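Local atomic coordinates of DnaJ homolog subfamily C member 3 (PDB entry 3IEG), a protein that acts in the endoplasmic reticulum stress response as a co-chaperone that stimulates the HSC70 ATPase, binds misfolded proteins and restrains the eIF2-alpha kinase GCN2. Residues K11-A16 against L23-A28; D252-Y257 against H280-D285; S259-E264 against R273-I278. One frame throughout, in Å; residues are numbered along the deposited sequence.

Contact 1 (K11-A16 against L23-A28)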
loop_
_atom_site.group_PDB
_atom_site.type_symbol
_atom_site.label_atom_id
_atom_site.label_comp_id
_atom_site.label_asym_id
_atom_site.label_seq_id
_atom_site.Cartn_x
_atom_site.Cartn_y
_atom_site.Cartn_z
ATOM N N LYS A 11 -23.968 4.308 33.240
ATOM C CA LYS A 11 -22.841 4.698 34.083
ATOM C C LYS A 11 -22.294 3.496 34.855
ATOM O O LYS A 11 -21.079 3.272 34.882
ATOM C CB LYS A 11 -23.258 5.838 35.024
ATOM C CG LYS A 11 -22.339 6.094 36.224
ATOM C CD LYS A 11 -22.214 7.595 36.516
ATOM C CE LYS A 11 -21.820 7.890 37.978
ATOM N NZ LYS A 11 -22.970 7.711 38.929
ATOM N N LYS A 12 -23.201 2.721 35.462
ATOM C CA LYS A 12 -22.843 1.473 36.147
ATOM C C LYS A 12 -22.159 0.516 35.176
ATOM O O LYS A 12 -21.048 0.040 35.441
ATOM C CB LYS A 12 -24.077 0.798 36.750
ATOM C CG LYS A 12 -24.609 1.429 38.030
ATOM C CD LYS A 12 -25.858 0.668 38.507
ATOM C CE LYS A 12 -26.091 0.794 40.025
ATOM N NZ LYS A 12 -26.510 2.188 40.424
ATOM N N LEU A 13 -22.820 0.260 34.046
ATOM C CA LEU A 13 -22.282 -0.630 33.019
ATOM C C LEU A 13 -20.920 -0.167 32.517
ATOM O O LEU A 13 -20.010 -0.981 32.374
ATOM C CB LEU A 13 -23.276 -0.798 31.862
ATOM C CG LEU A 13 -24.531 -1.619 32.193
ATOM C CD1 LEU A 13 -25.611 -1.475 31.123
ATOM C CD2 LEU A 13 -24.200 -3.099 32.444
ATOM N N LEU A 14 -20.774 1.136 32.272
ATOM C CA LEU A 14 -19.488 1.698 31.859
ATOM C C LEU A 14 -18.418 1.421 32.902
ATOM O O LEU A 14 -17.345 0.926 32.565
ATOM C CB LEU A 14 -19.577 3.204 31.619
ATOM C CG LEU A 14 -18.598 3.918 30.663
ATOM C CD1 LEU A 14 -18.028 5.172 31.324
ATOM C CD2 LEU A 14 -17.443 3.049 30.146
ATOM N N ALA A 15 -18.717 1.741 34.163
ATOM C CA ALA A 15 -17.774 1.528 35.271
ATOM C C ALA A 15 -17.303 0.072 35.338
ATOM O O ALA A 15 -16.124 -0.189 35.578
ATOM C CB ALA A 15 -18.404 1.946 36.599
ATOM N N ALA A 16 -18.235 -0.855 35.095
ATOM C CA ALA A 16 -17.975 -2.292 35.114
ATOM C C ALA A 16 -17.306 -2.842 33.851
ATOM O O ALA A 16 -17.027 -4.035 33.775
ATOM C CB ALA A 16 -19.268 -3.055 35.395
ATOM N N LEU A 23 -23.241 1.383 25.920
ATOM C CA LEU A 23 -23.611 2.042 24.676
ATOM C C LEU A 23 -25.106 1.962 24.414
ATOM O O LEU A 23 -25.723 2.957 24.034
ATOM C CB LEU A 23 -22.849 1.458 23.486
ATOM C CG LEU A 23 -23.056 2.119 22.118
ATOM C CD1 LEU A 23 -22.626 3.571 22.186
ATOM C CD2 LEU A 23 -22.287 1.400 21.029
ATOM N N SER A 24 -25.675 0.780 24.635
ATOM C CA SER A 24 -27.085 0.518 24.375
ATOM C C SER A 24 -27.982 1.441 25.211
ATOM O O SER A 24 -28.944 2.023 24.696
ATOM C CB SER A 24 -27.399 -0.950 24.664
ATOM O OG SER A 24 -28.271 -1.507 23.694
ATOM N N GLN A 25 -27.635 1.587 26.489
ATOM C CA GLN A 25 -28.362 2.450 27.415
ATOM C C GLN A 25 -28.292 3.927 27.021
ATOM O O GLN A 25 -29.295 4.651 27.075
ATOM C CB GLN A 25 -27.803 2.293 28.827
ATOM C CG GLN A 25 -28.078 0.941 29.484
ATOM C CD GLN A 25 -29.560 0.630 29.605
ATOM O OE1 GLN A 25 -30.007 -0.454 29.229
ATOM N NE2 GLN A 25 -30.323 1.577 30.117
ATOM N N PHE A 26 -27.100 4.370 26.630
ATOM C CA PHE A 26 -26.903 5.751 26.230
ATOM C C PHE A 26 -27.591 6.058 24.890
ATOM O O PHE A 26 -28.053 7.183 24.690
ATOM C CB PHE A 26 -25.414 6.117 26.207
ATOM C CG PHE A 26 -24.743 6.076 27.563
ATOM C CD1 PHE A 26 -23.406 5.710 27.675
ATOM C CD2 PHE A 26 -25.444 6.403 28.726
ATOM C CE1 PHE A 26 -22.774 5.681 28.930
ATOM C CE2 PHE A 26 -24.827 6.372 29.981
ATOM C CZ PHE A 26 -23.487 6.012 30.083
ATOM N N HIS A 27 -27.655 5.067 23.994
ATOM C CA HIS A 27 -28.456 5.163 22.771
ATOM C C HIS A 27 -29.934 5.400 23.106
ATOM O O HIS A 27 -30.567 6.310 22.582
ATOM C CB HIS A 27 -28.332 3.885 21.928
ATOM C CG HIS A 27 -27.327 3.976 20.820
ATOM N ND1 HIS A 27 -26.328 3.039 20.642
ATOM C CD2 HIS A 27 -27.172 4.882 19.826
ATOM C CE1 HIS A 27 -25.599 3.366 19.589
ATOM N NE2 HIS A 27 -26.085 4.485 19.082
ATOM N N ALA A 28 -30.457 4.564 23.996
ATOM C CA ALA A 28 -31.834 4.632 24.459
ATOM C C ALA A 28 -32.125 5.983 25.069
ATOM O O ALA A 28 -33.183 6.555 24.827
ATOM C CB ALA A 28 -32.104 3.524 25.478
#
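Phe26 turns CG to the side opposite its carbonyl carbon (chi1 -65°), and this carries the ring across to the backbone of Lys11, although the CB itself sets off to one side. Gln25 has much the same first torsion (-69°), which sets its CG against the methyl CD1 of Leu13; the chain then bends at chi2. Phe26 CZ lies 3.6 Å from Lys11 N, approached obliquely; a rigid ring is long enough to span the gap between helices whose nearest CA atoms, those of Leu13 and Gln25, are 8.8 Å apart. Leu13 CD1 meets Gln25 CG at 3.8 Å, the two side chains crossing at about a right angle. Here glutamine presents its aliphatic CG to the leucine methyl and keeps a polar end, which suits a partly exposed place. Lys11 offers its backbone to the ring while its long chain leads away. Helices 2-15 and 19-32 are the hairpin of TPR 1; a hydrophobic patch forming a large groove within the first two repeats binds misfolded proteins. Gln25 also touches Leu9 and Phe26 touches Leu7 on helix 2-15, while on the side of helix 37-50 Phe26 packs on Arg42 and Leu23 on Phe47.

Contact 2 (D252-Y257 against H280-D285); sequences DATSKY and HCFSKD
Cys281 and Thr254, which bury the most surface here, meet where two antiparallel helices of the tetratricopeptide repeat array lie side by side: helix 250-263, from TPR 7, and helix 268-284, which runs into TPR 8. The short axes are 9.7 Å apart at 167°, and the CA atoms of Thr254 and Cys281 come within 6.4 Å, an approach that small side chains permit. Cys281 points its CB at the partner helix and sets SG opposite the carbonyl carbon (chi1 -82°), so that the sulfur rests on the methyl of Ala253, with Cys281 SG to Ala253 CB 3.5 Å. Alanine suits this buried place because its single methyl meets the sulfur without pushing the helices apart. Thr254 turns both branches to the partner helix. The hydroxyl, hydrogen-bonded to the carbonyl of Tyr250 one turn earlier, is satisfied within its own helix and can lie against carbon. Thr254 CG2 reaches Phe282 CE2 (4.1 Å), the two side chains crossing at about a right angle; the phenylalanine also packs on Ala291 and Ile294 of helix 288-301, linking this pair to the next helix. Thr254 OG1 stands over one face of the Phe282 ring and lies 3.3 Å from Cys281 CB.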
loop_
_atom_site.group_PDB
_atom_site.type_symbol
_atom_site.label_atom_id
_atom_site.label_comp_id
_atom_site.label_asym_id
_atom_site.label_seq_id
_atom_site.Cartn_x
_atom_site.Cartn_y
_atom_site.Cartn_z
ATOM N N ASP A 252 3.733 -20.761 -30.149
ATOM C CA ASP A 252 2.570 -19.910 -29.888
ATOM C C ASP A 252 2.775 -18.998 -28.680
ATOM O O ASP A 252 2.315 -17.855 -28.675
ATOM C CB ASP A 252 1.284 -20.723 -29.736
ATOM C CG ASP A 252 0.801 -21.317 -31.056
ATOM O OD1 ASP A 252 1.053 -20.724 -32.130
ATOM O OD2 ASP A 252 0.154 -22.381 -31.016
ATOM N N ALA A 253 3.481 -19.497 -27.671
ATOM C CA ALA A 253 3.890 -18.671 -26.526
ATOM C C ALA A 253 4.825 -17.534 -26.938
ATOM O O ALA A 253 4.679 -16.404 -26.481
ATOM C CB ALA A 253 4.536 -19.526 -25.437
ATOM N N THR A 254 5.785 -17.836 -27.799
ATOM C CA THR A 254 6.681 -16.813 -28.311
ATOM C C THR A 254 5.847 -15.710 -28.952
ATOM O O THR A 254 5.874 -14.554 -28.513
ATOM C CB THR A 254 7.657 -17.420 -29.293
ATOM O OG1 THR A 254 8.448 -18.372 -28.585
ATOM C CG2 THR A 254 8.564 -16.368 -29.881
ATOM N N SER A 255 5.074 -16.109 -29.957
ATOM C CA SER A 255 4.077 -15.272 -30.596
ATOM C C SER A 255 3.267 -14.458 -29.575
ATOM O O SER A 255 3.123 -13.248 -29.729
ATOM C CB SER A 255 3.167 -16.166 -31.444
ATOM O OG SER A 255 1.989 -15.502 -31.854
ATOM N N LYS A 256 2.754 -15.116 -28.534
ATOM C CA LYS A 256 2.007 -14.424 -27.489
ATOM C C LYS A 256 2.809 -13.359 -26.743
ATOM O O LYS A 256 2.320 -12.247 -26.576
ATOM C CB LYS A 256 1.387 -15.399 -26.495
ATOM C CG LYS A 256 -0.078 -15.691 -26.768
ATOM C CD LYS A 256 -0.991 -14.532 -26.451
ATOM C CE LYS A 256 -2.422 -14.939 -26.723
ATOM N NZ LYS A 256 -2.928 -14.407 -27.987
ATOM N N TYR A 257 4.024 -13.684 -26.302
ATOM C CA TYR A 257 4.859 -12.686 -25.640
ATOM C C TYR A 257 5.292 -11.558 -26.585
ATOM O O TYR A 257 5.553 -10.435 -26.152
ATOM C CB TYR A 257 6.050 -13.327 -24.936
ATOM C CG TYR A 257 5.737 -13.708 -23.510
ATOM C CD1 TYR A 257 5.690 -15.048 -23.107
ATOM C CD2 TYR A 257 5.452 -12.729 -22.558
ATOM C CE1 TYR A 257 5.383 -15.394 -21.784
ATOM C CE2 TYR A 257 5.143 -13.067 -21.240
ATOM C CZ TYR A 257 5.114 -14.395 -20.864
ATOM O OH TYR A 257 4.806 -14.705 -19.567
ATOM N N HIS A 280 13.149 -18.812 -22.613
ATOM C CA HIS A 280 12.665 -20.107 -22.141
ATOM C C HIS A 280 12.011 -20.899 -23.269
ATOM O O HIS A 280 12.287 -22.081 -23.429
ATOM C CB HIS A 280 11.688 -19.912 -20.977
ATOM C CG HIS A 280 11.254 -21.187 -20.321
ATOM N ND1 HIS A 280 12.108 -21.968 -19.571
ATOM C CD2 HIS A 280 10.050 -21.809 -20.288
ATOM C CE1 HIS A 280 11.451 -23.018 -19.109
ATOM N NE2 HIS A 280 10.201 -22.946 -19.529
ATOM N N CYS A 281 11.162 -20.240 -24.055
ATOM C CA CYS A 281 10.467 -20.890 -25.168
ATOM C C CYS A 281 11.390 -21.533 -26.186
ATOM O O CYS A 281 11.264 -22.718 -26.468
ATOM C CB CYS A 281 9.522 -19.926 -25.866
ATOM S SG CYS A 281 7.978 -19.806 -25.008
ATOM N N PHE A 282 12.328 -20.760 -26.718
ATOM C CA PHE A 282 13.288 -21.299 -27.676
ATOM C C PHE A 282 14.123 -22.452 -27.093
ATOM O O PHE A 282 14.299 -23.476 -27.740
ATOM C CB PHE A 282 14.154 -20.184 -28.273
ATOM C CG PHE A 282 13.457 -19.389 -29.359
ATOM C CD1 PHE A 282 13.126 -19.986 -30.585
ATOM C CD2 PHE A 282 13.147 -18.049 -29.173
ATOM C CE1 PHE A 282 12.485 -19.246 -31.608
ATOM C CE2 PHE A 282 12.510 -17.302 -30.188
ATOM C CZ PHE A 282 12.177 -17.902 -31.401
ATOM N N SER A 283 14.592 -22.299 -25.858
ATOM C CA SER A 283 15.329 -23.362 -25.174
ATOM C C SER A 283 14.563 -24.687 -25.131
ATOM O O SER A 283 15.072 -25.715 -25.564
ATOM C CB SER A 283 15.713 -22.919 -23.759
ATOM O OG SER A 283 16.556 -23.872 -23.125
ATOM N N LYS A 284 13.339 -24.650 -24.612
ATOM C CA LYS A 284 12.516 -25.846 -24.439
ATOM C C LYS A 284 11.985 -26.425 -25.757
ATOM O O LYS A 284 11.669 -27.613 -25.839
ATOM C CB LYS A 284 11.350 -25.562 -23.485
ATOM C CG LYS A 284 11.730 -25.375 -22.027
ATOM C CD LYS A 284 12.231 -26.673 -21.369
ATOM C CE LYS A 284 12.475 -26.460 -19.864
ATOM N NZ LYS A 284 13.623 -27.257 -19.315
ATOM N N ASP A 285 11.881 -25.583 -26.778
ATOM C CA ASP A 285 11.472 -26.021 -28.109
ATOM C C ASP A 285 12.686 -26.584 -28.854
ATOM O O ASP A 285 12.640 -26.816 -30.063
ATOM C CB ASP A 285 10.868 -24.845 -28.884
ATOM C CG ASP A 285 9.927 -25.286 -29.993
ATOM O OD1 ASP A 285 9.327 -26.383 -29.882
ATOM O OD2 ASP A 285 9.780 -24.520 -30.977
#

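Contact 3 (S259-E264 against R273-I278)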
loop_
_atom_site.group_PDB
_atom_site.type_symbol
_atom_site.label_atom_id
_atom_site.label_comp_id
_atom_site.label_asym_id
_atom_site.label_seq_id
_atom_site.Cartn_x
_atom_site.Cartn_y
_atom_site.Cartn_z
ATOM N N SER A 259 3.319 -10.151 -28.723
ATOM C CA SER A 259 2.256 -9.170 -28.661
ATOM C C SER A 259 2.163 -8.504 -27.280
ATOM O O SER A 259 1.720 -7.366 -27.173
ATOM C CB SER A 259 0.930 -9.778 -29.089
ATOM O OG SER A 259 0.623 -10.878 -28.267
ATOM N N VAL A 260 2.611 -9.198 -26.235
ATOM C CA VAL A 260 2.736 -8.591 -24.906
ATOM C C VAL A 260 3.645 -7.354 -24.937
ATOM O O VAL A 260 3.294 -6.325 -24.378
ATOM C CB VAL A 260 3.194 -9.619 -23.837
ATOM C CG1 VAL A 260 3.600 -8.931 -22.533
ATOM C CG2 VAL A 260 2.095 -10.623 -23.578
HETATM N N MSE A 261 4.789 -7.453 -25.611
HETATM C CA MSE A 261 5.674 -6.297 -25.805
HETATM C C MSE A 261 5.111 -5.247 -26.757
HETATM O O MSE A 261 5.410 -4.066 -26.623
HETATM C CB MSE A 261 7.029 -6.744 -26.308
HETATM C CG MSE A 261 7.839 -7.454 -25.263
HETATM SE SE MSE A 261 9.343 -8.415 -26.043
HETATM C CE MSE A 261 10.235 -6.937 -26.993
ATOM N N LYS A 262 4.318 -5.680 -27.730
ATOM C CA LYS A 262 3.634 -4.755 -28.611
ATOM C C LYS A 262 2.709 -3.879 -27.762
ATOM O O LYS A 262 2.822 -2.651 -27.781
ATOM C CB LYS A 262 2.826 -5.514 -29.664
ATOM C CG LYS A 262 3.076 -5.075 -31.107
ATOM C CD LYS A 262 4.255 -5.842 -31.730
ATOM C CE LYS A 262 4.255 -5.769 -33.258
ATOM N NZ LYS A 262 4.593 -4.399 -33.757
ATOM N N THR A 263 1.824 -4.516 -26.993
ATOM C CA THR A 263 0.794 -3.793 -26.246
ATOM C C THR A 263 1.297 -3.010 -25.013
ATOM O O THR A 263 0.570 -2.169 -24.478
ATOM C CB THR A 263 -0.524 -4.632 -26.028
ATOM O OG1 THR A 263 -0.828 -4.770 -24.634
ATOM C CG2 THR A 263 -0.406 -5.986 -26.626
ATOM N N GLU A 264 2.540 -3.252 -24.597
ATOM C CA GLU A 264 3.201 -2.378 -23.626
ATOM C C GLU A 264 4.697 -2.224 -23.892
ATOM O O GLU A 264 5.502 -2.885 -23.249
ATOM C CB GLU A 264 2.956 -2.837 -22.186
ATOM C CG GLU A 264 3.548 -1.900 -21.130
ATOM C CD GLU A 264 3.213 -0.441 -21.382
ATOM O OE1 GLU A 264 2.021 -0.088 -21.322
ATOM O OE2 GLU A 264 4.140 0.352 -21.652
ATOM N N ARG A 273 10.931 -9.054 -19.033
ATOM C CA ARG A 273 10.298 -10.254 -18.521
ATOM C C ARG A 273 9.801 -11.118 -19.672
ATOM O O ARG A 273 9.915 -12.338 -19.617
ATOM C CB ARG A 273 9.151 -9.897 -17.576
ATOM C CG ARG A 273 9.039 -10.785 -16.348
ATOM C CD ARG A 273 10.018 -10.367 -15.248
ATOM N NE ARG A 273 11.326 -10.953 -15.481
ATOM C CZ ARG A 273 12.483 -10.330 -15.309
ATOM N NH1 ARG A 273 12.530 -9.077 -14.896
ATOM N NH2 ARG A 273 13.602 -10.969 -15.571
ATOM N N SER A 274 9.268 -10.478 -20.715
ATOM C CA SER A 274 8.819 -11.188 -21.915
ATOM C C SER A 274 9.974 -11.856 -22.645
ATOM O O SER A 274 9.855 -13.006 -23.068
ATOM C CB SER A 274 8.061 -10.263 -22.863
ATOM O OG SER A 274 6.817 -9.893 -22.291
ATOM N N LYS A 275 11.087 -11.143 -22.780
ATOM C CA LYS A 275 12.278 -11.702 -23.397
ATOM C C LYS A 275 12.769 -12.916 -22.628
ATOM O O LYS A 275 13.110 -13.934 -23.235
ATOM C CB LYS A 275 13.383 -10.656 -23.519
ATOM C CG LYS A 275 13.354 -9.852 -24.823
ATOM C CD LYS A 275 14.580 -8.939 -24.918
ATOM C CE LYS A 275 14.481 -7.957 -26.090
ATOM N NZ LYS A 275 15.774 -7.232 -26.283
ATOM N N GLU A 276 12.775 -12.827 -21.298
ATOM C CA GLU A 276 13.168 -13.963 -20.470
ATOM C C GLU A 276 12.336 -15.220 -20.784
ATOM O O GLU A 276 12.880 -16.306 -20.963
ATOM C CB GLU A 276 13.078 -13.621 -18.984
ATOM C CG GLU A 276 13.619 -14.737 -18.099
ATOM C CD GLU A 276 13.134 -14.681 -16.666
ATOM O OE1 GLU A 276 13.334 -13.631 -16.018
ATOM O OE2 GLU A 276 12.593 -15.702 -16.172
ATOM N N ARG A 277 11.016 -15.062 -20.843
ATOM C CA ARG A 277 10.125 -16.177 -21.155
ATOM C C ARG A 277 10.303 -16.664 -22.605
ATOM O O ARG A 277 10.190 -17.861 -22.882
ATOM C CB ARG A 277 8.652 -15.833 -20.847
ATOM C CG ARG A 277 8.330 -15.509 -19.378
ATOM C CD ARG A 277 8.801 -16.603 -18.418
ATOM N NE ARG A 277 7.858 -17.720 -18.299
ATOM C CZ ARG A 277 8.202 -18.969 -17.988
ATOM N NH1 ARG A 277 9.474 -19.293 -17.793
ATOM N NH2 ARG A 277 7.277 -19.910 -17.892
ATOM N N ILE A 278 10.608 -15.747 -23.521
ATOM C CA ILE A 278 10.884 -16.136 -24.896
ATOM C C ILE A 278 12.181 -16.948 -24.942
ATOM O O ILE A 278 12.253 -17.981 -25.614
ATOM C CB ILE A 278 10.895 -14.927 -25.864
ATOM C CG1 ILE A 278 9.448 -14.473 -26.137
ATOM C CG2 ILE A 278 11.614 -15.281 -27.186
ATOM C CD1 ILE A 278 9.308 -13.090 -26.772
#
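Ser274 meets both Val260 and Met261 in an antiparallel helix pair of the tetratricopeptide repeat superhelix, helix 250-263 of TPR 7 against helix 268-284, with the short axes 10.2 Å apart at 172°. At the start of the second segment, Arg273 faces other neighbours. Its guanidinium holds Glu276 one turn on, Arg273 NH2 to Glu276 OE1 being 2.7 Å in a nearly straight bond that lies in the guanidinium plane. Glu269 and Glu302 also pair with Arg273, and both oxygens of the buried Glu276 carboxylate have further partners in Asn305 and Asn307. Next comes Ser274, small enough to sit between the helices, its CA 7.0 Å from that of Met261. Its hydroxyl is bonded to the carbonyl of Tyr270, a turn back, which lets so polar a group lie buried beside a valine methyl. Lys275 follows, passing its aliphatic part by the selenium of Met261, a selenomethionine, while its amine forms a salt bridge with Glu297. Farther along, Ile278 turns its CB toward the first helix. Long and flexible, Met261 sets CG opposite its carbonyl carbon (chi1 -71°), which brings Met261 CG to 3.7 Å from Ser274 CB, with SE close by, while Val260 CG1 is 3.4 Å from Ser274 OG.

How the contacts relate
Contacts 2 and 3 fasten the same two helices, 250-263 and 268-284, with contact 3 nested inside the loop that contact 2 closes; their centres are 11 Å apart. Tyr257 joins them, packing on Ser274, Arg277 and Ile278. Contact 1 belongs to the N-terminal repeat, on the opposite side of the chain's centre and about 63 Å or more, centre to centre, from the others. Contact 2 is the most buried, and mostly small residues pack there, beside one phenylalanine ring. Contact 3 is partly buried and flanked by salt bridges. Contact 1, also only partly buried, relies on a phenylalanine ring against a backbone nitrogen and a leucine methyl against a glutamine carbon, across a wider backbone separation.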